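Local coordinates for uncharacterized protein YLR132C (Kluyveromyces marxianus, PDB 6PGL) that probably acts as a nuclease of the 2H phosphoesterase group, as a U6 snRNA phosphodiesterase, and binds uridine 5'-monophosphate, at residues I9-L14 with S62-M67; E15-S20 with M56-V61; L112-V117 with H154-V159. All blocks are in the same frame, centred on the assembly; numbering follows the deposited sequence.

Overall arrangement
Contacts 1 and 2 are successive lengths of one antiparallel pairing, strand 9-16 beside strand 59-68, and their centres lie about 17 Å apart. They join directly, Leu14 N standing 2.8 Å from Val61 O. Contact 3 belongs to a second sheet; its centre is about 13 Å from that of contact 2, and the two sheets meet where Leu59 CD1 comes within 3.4 Å of Phe157 CD1. Contacts 1 and 3 do not touch, their nearest atoms being about 5 Å apart, yet the nucleotide bridges them. Its phosphate is hydrogen-bonded by Ser62 (contact 1), His60 (contact 2), and His154 and Ser156 (contact 3), a worked example of one site shared by strands 59-68 and 154-161.

Contact 1 (I9-L14 with S62-M67); sequences IGFLFL and SLSETM. With U5P (uridine-5'-monophosphate), chain E.
Phe11 meets Ser62 and Ser64 with the rim of its ring. With CG anti to the backbone N (chi1 164°), the ring reaches over to these two serines, bringing CE2 to 3.1 Å from Ser64 O while Ser62 OG lies in the ring plane beyond CZ. Carbonyl and hydroxyl oxygens thus face the weakly positive C-H edge. Ser64 works differently: its hydroxyl sits between the backbone N and the carbonyl carbon (chi1 74°), where OG accepts from Leu12 N at 3.0 Å in a nearly straight bond and donates to Glu65 O at 2.9 Å. A side chain thereby takes a backbone N-H of the strand just where the pairing is interrupted. On one side of this break Leu63 N donates to Leu12 O; on the other Gly10 and Met67 form an antiparallel hydrogen-bonded pair, with Gly10 N 2.8 Å from Met67 O. The methyl of Met67 lies close by, CE 3.7 Å from Gly10 O. Leu63 drives CD1 between its neighbours, 4.1 Å from Leu12 CD2 and 3.9 Å from Leu14 CG; Val130 and Val134 of helix 121-137 cover Leu12, while Leu127 covers Leu63. At the far end the methyls Ile9 CG2 and Thr66 CG2 touch at 3.5 Å. Ser62 OG also hydrogen-bonds the nucleotide O1P, modelled so short that its exact length is doubtful. Ser62 ends the sequence His-Val-Ser, one of the paired His-x-Ser/Thr motifs that mark the phosphate site of 2H phosphoesterases.

Contact 2 (E15-S20 with M56-V61); sequences ELRLDS and MKPLHV. With U5P (uridine-5'-monophosphate), chain E.
The guanidinium of Arg17 has Pro58 over one face, CG 4.1 Å above its plane and offset toward the rim, while Met56 CE approaches NH1 obliquely at 3.6 Å. The other flat group, the His60 imidazole, meets the nucleotide with its edge: O3P lies in the ring plane and takes a hydrogen bond from NE2 at 2.7 Å. Glu15, its CG anti to the backbone N (chi1 177°) and its chain extended, crosses Pro58 with CG 3.7 Å from Pro58 CB and ends at Arg17, where NE and OE2 form a salt bridge of 3.0 Å whose hydrogen bond is bent and weak. With an alanine here, Arg17 would probably lose its nearby counter-charge and be freer to turn off Pro58, whose CB and CG would also lose a neighbour. Leu16 and Leu59 pair through two backbone hydrogen bonds, with Leu16 N 2.8 Å from Leu59 O. Further along, Leu18 CD1 packs on Leu59 CG at 3.8 Å. Buried Leu18 N has no hydrogen-bonding partner in the model; Met56 SD stands 3.7 Å from it. Asp19 then serves as N-cap of helix 20-39, bonding Gln22 N. Met26 of that helix and Phe200 of strand 200-202 cover Leu18, whereas Leu16, Leu59 and Val61 pack against Val155 of strand 154-161.

Contact 3 (L112-V117 with H154-V159); sequences LQFLAV and HVSFGV. With U5P (uridine-5'-monophosphate), chain E.
Between Leu112-Val117 and His154-Val159 runs an antiparallel strand pairing, the central one of a four-stranded sheet, interrupted by a classic beta bulge. Phe157 and Gly158 both face Leu115: Leu115 O takes a nearly straight bond from Phe157 N at 2.7 Å and a weak one from Gly158 N at 3.4 Å. Beyond the bulge Val117 and Val155 exchange two regular backbone bonds. One face of the sheet carries the nucleotide. There His154 NE2 and Ser156 OG converge on the same phosphate oxygen, O2P, at 2.6 and 2.8 Å, and the histidine's ND1 is held by Asn152 O, which helps to fix the ring's rotation. Phe114 is sandwiched: Val159 CG2 makes a CH-pi contact over the ring centre, 3.7 Å from the centroid, and C5' of the nucleotide lies over the opposite face, offset toward the rim. The phenylalanine CG lies anti to its carbonyl carbon (chi1 -73°), laying the ring alongside the valine. On the reverse face Val117 CG2 touches Phe157 CE2 at 3.8 Å. Strand 102-106 flanks 112-119, its Trp102 touching Leu115 and Val117; helix 169-186 adds Val183 to Leu115, and strand 46-47 borders 154-161 on its other side, Glu46 backbone-bonded to Val159.

Contact 1 (I9-L14 with S62-M67)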
# COMPACT_ATOMS: atom_id res chain seq x y z
N ILE A 9 -2.79 -7.91 16.72
CA ILE A 9 -3.00 -7.03 15.56
C ILE A 9 -3.16 -7.85 14.29
O ILE A 9 -2.38 -8.78 14.04
CB ILE A 9 -1.86 -6.02 15.40
CG1 ILE A 9 -1.98 -4.91 16.43
CG2 ILE A 9 -1.90 -5.41 13.98
CD1 ILE A 9 -0.97 -3.81 16.18
N GLY A 10 -4.15 -7.49 13.50
CA GLY A 10 -4.34 -8.09 12.19
C GLY A 10 -4.41 -7.00 11.15
O GLY A 10 -4.74 -5.85 11.44
N PHE A 11 -4.06 -7.36 9.91
CA PHE A 11 -4.03 -6.40 8.81
C PHE A 11 -4.23 -7.19 7.53
O PHE A 11 -3.59 -8.23 7.36
CB PHE A 11 -2.70 -5.61 8.83
CG PHE A 11 -2.40 -4.88 7.56
CD1 PHE A 11 -1.52 -5.42 6.63
CD2 PHE A 11 -2.98 -3.66 7.29
CE1 PHE A 11 -1.24 -4.76 5.43
CE2 PHE A 11 -2.70 -2.97 6.08
CZ PHE A 11 -1.82 -3.52 5.16
N LEU A 12 -5.13 -6.75 6.65
CA LEU A 12 -5.45 -7.47 5.42
C LEU A 12 -4.86 -6.75 4.22
O LEU A 12 -4.85 -5.52 4.17
CB LEU A 12 -6.96 -7.61 5.26
CG LEU A 12 -7.48 -8.62 4.26
CD1 LEU A 12 -7.37 -10.04 4.83
CD2 LEU A 12 -8.94 -8.29 3.90
N PHE A 13 -4.37 -7.50 3.23
CA PHE A 13 -3.77 -6.85 2.08
C PHE A 13 -3.75 -7.79 0.88
O PHE A 13 -3.96 -9.00 1.01
CB PHE A 13 -2.35 -6.31 2.40
CG PHE A 13 -1.31 -7.38 2.75
CD1 PHE A 13 -1.27 -7.96 4.01
CD2 PHE A 13 -0.37 -7.78 1.81
CE1 PHE A 13 -0.30 -8.93 4.34
CE2 PHE A 13 0.60 -8.75 2.12
CZ PHE A 13 0.63 -9.33 3.38
N LEU A 14 -3.53 -7.21 -0.30
CA LEU A 14 -3.22 -7.97 -1.50
C LEU A 14 -1.72 -7.96 -1.72
O LEU A 14 -1.07 -6.93 -1.58
CB LEU A 14 -3.91 -7.38 -2.74
CG LEU A 14 -5.44 -7.40 -2.80
CD1 LEU A 14 -5.94 -6.63 -4.00
CD2 LEU A 14 -5.93 -8.83 -2.88
N SER A 62 -3.09 -2.28 0.58
CA SER A 62 -3.67 -2.38 1.91
C SER A 62 -5.19 -2.45 1.79
O SER A 62 -5.79 -1.74 0.97
CB SER A 62 -3.30 -1.19 2.79
OG SER A 62 -1.89 -1.05 2.95
N LEU A 63 -5.80 -3.35 2.56
CA LEU A 63 -7.24 -3.50 2.56
C LEU A 63 -7.89 -3.21 3.91
O LEU A 63 -9.11 -3.29 4.02
CB LEU A 63 -7.64 -4.91 2.09
CG LEU A 63 -7.22 -5.30 0.66
CD1 LEU A 63 -7.52 -6.79 0.41
CD2 LEU A 63 -7.85 -4.42 -0.44
N SER A 64 -7.10 -2.97 4.95
CA SER A 64 -7.64 -2.64 6.26
C SER A 64 -6.63 -1.75 6.95
O SER A 64 -5.46 -1.73 6.58
CB SER A 64 -7.92 -3.89 7.12
OG SER A 64 -6.70 -4.43 7.58
N GLU A 65 -7.11 -0.98 7.91
CA GLU A 65 -6.28 -0.34 8.90
C GLU A 65 -5.61 -1.41 9.77
O GLU A 65 -5.91 -2.61 9.67
CB GLU A 65 -7.15 0.59 9.77
CG GLU A 65 -8.25 -0.18 10.48
CD GLU A 65 -9.44 0.66 10.96
OE1 GLU A 65 -9.69 0.72 12.20
OE2 GLU A 65 -10.15 1.24 10.10
N THR A 66 -4.68 -0.97 10.62
CA THR A 66 -4.18 -1.81 11.69
C THR A 66 -5.32 -2.11 12.66
O THR A 66 -5.88 -1.18 13.25
CB THR A 66 -3.04 -1.10 12.42
OG1 THR A 66 -1.99 -0.82 11.50
CG2 THR A 66 -2.49 -1.98 13.52
N MET A 67 -5.69 -3.39 12.80
CA MET A 67 -6.82 -3.84 13.60
C MET A 67 -6.33 -4.51 14.89
O MET A 67 -5.73 -5.59 14.84
CB MET A 67 -7.70 -4.79 12.81
CG MET A 67 -8.35 -4.12 11.62
SD MET A 67 -9.38 -5.30 10.74
CE MET A 67 -8.15 -6.51 10.26
N1 U5P E . -2.12 6.76 3.98
C2 U5P E . -2.50 8.13 4.03
N3 U5P E . -3.70 8.51 3.59
C4 U5P E . -4.56 7.62 3.10
C5 U5P E . -4.22 6.27 3.05
C6 U5P E . -2.98 5.86 3.50
O2 U5P E . -1.72 9.02 4.48
O4 U5P E . -5.66 8.04 2.69
C1' U5P E . -0.81 6.34 4.48
C2' U5P E . -0.85 5.10 5.36
O2' U5P E . -1.17 5.44 6.68
C3' U5P E . 0.55 4.52 5.18
C4' U5P E . 1.00 5.03 3.81
O3' U5P E . 1.40 5.06 6.20
O4' U5P E . 0.02 6.01 3.39
C5' U5P E . 1.14 3.96 2.74
O5' U5P E . 0.21 2.90 2.92
P U5P E . 0.27 1.59 2.02
O1P U5P E . -1.13 1.07 2.04
O2P U5P E . 0.74 2.04 0.65
O3P U5P E . 1.21 0.68 2.77

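Contact 2 (E15-S20 with M56-V61)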
# COMPACT_ATOMS: atom_id res chain seq x y z
N GLU A 15 -1.16 -9.10 -2.09
CA GLU A 15 0.26 -9.18 -2.39
C GLU A 15 0.46 -9.14 -3.91
O GLU A 15 -0.20 -9.87 -4.65
CB GLU A 15 0.85 -10.45 -1.80
CG GLU A 15 2.28 -10.60 -2.14
CD GLU A 15 2.84 -11.86 -1.58
OE1 GLU A 15 3.45 -11.78 -0.50
OE2 GLU A 15 2.62 -12.92 -2.20
N LEU A 16 1.34 -8.26 -4.36
CA LEU A 16 1.57 -8.09 -5.79
C LEU A 16 3.00 -8.50 -6.10
O LEU A 16 3.94 -7.74 -5.85
CB LEU A 16 1.30 -6.63 -6.22
CG LEU A 16 -0.02 -6.00 -5.80
CD1 LEU A 16 -0.08 -4.54 -6.20
CD2 LEU A 16 -1.18 -6.73 -6.46
N ARG A 17 3.16 -9.69 -6.67
CA ARG A 17 4.48 -10.20 -7.02
C ARG A 17 4.82 -9.78 -8.45
O ARG A 17 4.11 -10.15 -9.39
CB ARG A 17 4.53 -11.71 -6.87
CG ARG A 17 4.45 -12.15 -5.42
CD ARG A 17 4.90 -13.57 -5.22
NE ARG A 17 5.02 -13.85 -3.80
CZ ARG A 17 6.11 -13.59 -3.08
NH1 ARG A 17 7.18 -13.07 -3.67
NH2 ARG A 17 6.13 -13.86 -1.78
N LEU A 18 5.89 -9.02 -8.60
CA LEU A 18 6.24 -8.47 -9.90
C LEU A 18 7.01 -9.51 -10.69
O LEU A 18 7.91 -10.17 -10.15
CB LEU A 18 7.07 -7.19 -9.72
CG LEU A 18 6.30 -5.86 -9.51
CD1 LEU A 18 5.60 -5.82 -8.15
CD2 LEU A 18 7.21 -4.67 -9.68
N ASP A 19 6.64 -9.69 -11.96
CA ASP A 19 7.45 -10.54 -12.82
C ASP A 19 8.65 -9.73 -13.28
O ASP A 19 8.78 -8.54 -12.98
CB ASP A 19 6.62 -11.10 -13.98
CG ASP A 19 6.09 -10.02 -14.95
OD1 ASP A 19 6.77 -8.99 -15.19
OD2 ASP A 19 4.99 -10.22 -15.52
N SER A 20 9.56 -10.37 -14.03
CA SER A 20 10.80 -9.70 -14.40
C SER A 20 10.54 -8.45 -15.23
O SER A 20 11.25 -7.44 -15.08
CB SER A 20 11.75 -10.67 -15.11
OG SER A 20 11.30 -10.99 -16.41
N MET A 56 13.73 -9.26 -5.56
CA MET A 56 12.37 -8.78 -5.75
C MET A 56 11.61 -8.77 -4.43
O MET A 56 11.69 -9.71 -3.65
CB MET A 56 11.65 -9.67 -6.76
CG MET A 56 10.36 -9.08 -7.39
SD MET A 56 8.86 -8.90 -6.35
CE MET A 56 8.46 -10.57 -5.92
N LYS A 57 10.89 -7.68 -4.18
CA LYS A 57 10.01 -7.61 -3.02
C LYS A 57 8.61 -7.32 -3.52
O LYS A 57 8.44 -6.42 -4.34
CB LYS A 57 10.45 -6.50 -2.01
CG LYS A 57 11.74 -6.77 -1.29
CD LYS A 57 11.65 -8.04 -0.44
CE LYS A 57 12.87 -8.27 0.44
NZ LYS A 57 12.60 -9.34 1.47
N PRO A 58 7.59 -8.04 -3.08
CA PRO A 58 6.25 -7.75 -3.58
C PRO A 58 5.75 -6.39 -3.11
O PRO A 58 6.16 -5.88 -2.06
CB PRO A 58 5.39 -8.89 -3.01
CG PRO A 58 6.16 -9.39 -1.85
CD PRO A 58 7.61 -9.22 -2.19
N LEU A 59 4.91 -5.77 -3.94
CA LEU A 59 4.14 -4.60 -3.54
C LEU A 59 2.83 -5.07 -2.90
O LEU A 59 2.59 -6.28 -2.75
CB LEU A 59 3.88 -3.66 -4.72
CG LEU A 59 5.14 -3.20 -5.45
CD1 LEU A 59 4.83 -2.25 -6.60
CD2 LEU A 59 6.14 -2.58 -4.47
N HIS A 60 1.98 -4.13 -2.48
CA HIS A 60 0.74 -4.52 -1.83
C HIS A 60 -0.35 -3.48 -2.04
O HIS A 60 -0.07 -2.31 -2.36
CB HIS A 60 0.93 -4.79 -0.31
CG HIS A 60 1.29 -3.58 0.49
ND1 HIS A 60 2.60 -3.17 0.67
CD2 HIS A 60 0.53 -2.68 1.17
CE1 HIS A 60 2.62 -2.08 1.42
NE2 HIS A 60 1.38 -1.76 1.73
N VAL A 61 -1.60 -3.93 -1.93
CA VAL A 61 -2.75 -3.07 -1.71
C VAL A 61 -3.20 -3.30 -0.27
O VAL A 61 -3.65 -4.40 0.06
CB VAL A 61 -3.90 -3.35 -2.71
CG1 VAL A 61 -5.06 -2.32 -2.53
CG2 VAL A 61 -3.41 -3.35 -4.14
N1 U5P E . -2.12 6.76 3.98
C2 U5P E . -2.50 8.13 4.03
N3 U5P E . -3.70 8.51 3.59
C4 U5P E . -4.56 7.62 3.10
C5 U5P E . -4.22 6.27 3.05
C6 U5P E . -2.98 5.86 3.50
O2 U5P E . -1.72 9.02 4.48
O4 U5P E . -5.66 8.04 2.69
C1' U5P E . -0.81 6.34 4.48
C2' U5P E . -0.85 5.10 5.36
O2' U5P E . -1.17 5.44 6.68
C3' U5P E . 0.55 4.52 5.18
C4' U5P E . 1.00 5.03 3.81
O3' U5P E . 1.40 5.06 6.20
O4' U5P E . 0.02 6.01 3.39
C5' U5P E . 1.14 3.96 2.74
O5' U5P E . 0.21 2.90 2.92
P U5P E . 0.27 1.59 2.02
O1P U5P E . -1.13 1.07 2.04
O2P U5P E . 0.74 2.04 0.65
O3P U5P E . 1.21 0.68 2.77

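Contact 3 (L112-V117 with H154-V159)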
# COMPACT_ATOMS: atom_id res chain seq x y z
N LEU A 112 7.81 9.31 6.70
CA LEU A 112 8.00 8.73 5.37
C LEU A 112 6.94 9.26 4.41
O LEU A 112 5.79 9.50 4.78
CB LEU A 112 7.92 7.20 5.42
CG LEU A 112 8.93 6.52 6.33
CD1 LEU A 112 8.67 5.02 6.36
CD2 LEU A 112 10.36 6.84 5.82
N GLN A 113 7.34 9.41 3.15
CA GLN A 113 6.45 9.90 2.12
C GLN A 113 6.45 8.89 0.98
O GLN A 113 7.50 8.63 0.37
CB GLN A 113 6.89 11.30 1.68
CG GLN A 113 6.64 12.34 2.83
CD GLN A 113 7.19 13.75 2.57
OE1 GLN A 113 7.95 14.00 1.62
NE2 GLN A 113 6.80 14.70 3.43
N PHE A 114 5.28 8.31 0.71
CA PHE A 114 5.13 7.19 -0.21
C PHE A 114 4.66 7.71 -1.56
O PHE A 114 3.66 8.42 -1.63
CB PHE A 114 4.14 6.16 0.35
CG PHE A 114 4.69 5.36 1.51
CD1 PHE A 114 4.63 5.86 2.81
CD2 PHE A 114 5.28 4.12 1.29
CE1 PHE A 114 5.13 5.10 3.89
CE2 PHE A 114 5.78 3.37 2.34
CZ PHE A 114 5.71 3.87 3.64
N LEU A 115 5.41 7.39 -2.62
CA LEU A 115 5.00 7.70 -3.99
C LEU A 115 4.08 6.59 -4.49
O LEU A 115 4.47 5.41 -4.51
CB LEU A 115 6.23 7.83 -4.89
CG LEU A 115 5.95 8.16 -6.37
CD1 LEU A 115 5.47 9.61 -6.50
CD2 LEU A 115 7.19 7.90 -7.27
N ALA A 116 2.84 6.94 -4.87
CA ALA A 116 1.83 5.93 -5.12
C ALA A 116 0.93 6.33 -6.30
O ALA A 116 0.92 7.49 -6.76
CB ALA A 116 0.97 5.69 -3.88
N VAL A 117 0.16 5.35 -6.78
CA VAL A 117 -0.87 5.55 -7.78
C VAL A 117 -2.14 4.88 -7.26
O VAL A 117 -2.08 3.77 -6.72
CB VAL A 117 -0.46 4.96 -9.16
CG1 VAL A 117 -1.53 5.29 -10.20
CG2 VAL A 117 0.94 5.47 -9.64
N HIS A 154 -4.74 2.14 -3.12
CA HIS A 154 -3.60 2.55 -3.92
C HIS A 154 -2.51 1.49 -3.80
O HIS A 154 -2.55 0.62 -2.92
CB HIS A 154 -3.08 3.91 -3.43
CG HIS A 154 -2.46 3.82 -2.08
ND1 HIS A 154 -3.20 3.92 -0.91
CD2 HIS A 154 -1.19 3.58 -1.69
CE1 HIS A 154 -2.40 3.75 0.13
NE2 HIS A 154 -1.17 3.55 -0.32
N VAL A 155 -1.52 1.59 -4.68
CA VAL A 155 -0.27 0.85 -4.58
C VAL A 155 0.85 1.87 -4.41
O VAL A 155 0.97 2.79 -5.22
CB VAL A 155 -0.01 -0.01 -5.83
CG1 VAL A 155 1.37 -0.67 -5.73
CG2 VAL A 155 -1.12 -1.09 -6.02
N SER A 156 1.68 1.70 -3.37
CA SER A 156 2.89 2.52 -3.24
C SER A 156 4.04 1.87 -3.99
O SER A 156 4.25 0.66 -3.91
CB SER A 156 3.28 2.69 -1.78
OG SER A 156 2.30 3.48 -1.13
N PHE A 157 4.81 2.71 -4.70
CA PHE A 157 5.92 2.23 -5.50
C PHE A 157 7.29 2.64 -4.99
O PHE A 157 8.28 1.95 -5.27
CB PHE A 157 5.75 2.71 -6.96
CG PHE A 157 4.58 2.05 -7.67
CD1 PHE A 157 4.70 0.76 -8.14
CD2 PHE A 157 3.37 2.71 -7.82
CE1 PHE A 157 3.63 0.13 -8.78
CE2 PHE A 157 2.30 2.10 -8.48
CZ PHE A 157 2.45 0.80 -8.97
N GLY A 158 7.39 3.73 -4.23
CA GLY A 158 8.66 4.17 -3.67
C GLY A 158 8.39 4.93 -2.39
O GLY A 158 7.26 5.34 -2.12
N VAL A 159 9.44 5.10 -1.59
CA VAL A 159 9.31 5.77 -0.31
C VAL A 159 10.54 6.64 -0.05
O VAL A 159 11.68 6.19 -0.22
CB VAL A 159 9.08 4.77 0.85
CG1 VAL A 159 10.26 3.80 1.02
CG2 VAL A 159 8.78 5.51 2.15
N1 U5P E . -2.12 6.76 3.98
C2 U5P E . -2.50 8.13 4.03
N3 U5P E . -3.70 8.51 3.59
C4 U5P E . -4.56 7.62 3.10
C5 U5P E . -4.22 6.27 3.05
C6 U5P E . -2.98 5.86 3.50
O2 U5P E . -1.72 9.02 4.48
O4 U5P E . -5.66 8.04 2.69
C1' U5P E . -0.81 6.34 4.48
C2' U5P E . -0.85 5.10 5.36
O2' U5P E . -1.17 5.44 6.68
C3' U5P E . 0.55 4.52 5.18
C4' U5P E . 1.00 5.03 3.81
O3' U5P E . 1.40 5.06 6.20
O4' U5P E . 0.02 6.01 3.39
C5' U5P E . 1.14 3.96 2.74
O5' U5P E . 0.21 2.90 2.92
P U5P E . 0.27 1.59 2.02
O1P U5P E . -1.13 1.07 2.04
O2P U5P E . 0.74 2.04 0.65
O3P U5P E . 1.21 0.68 2.77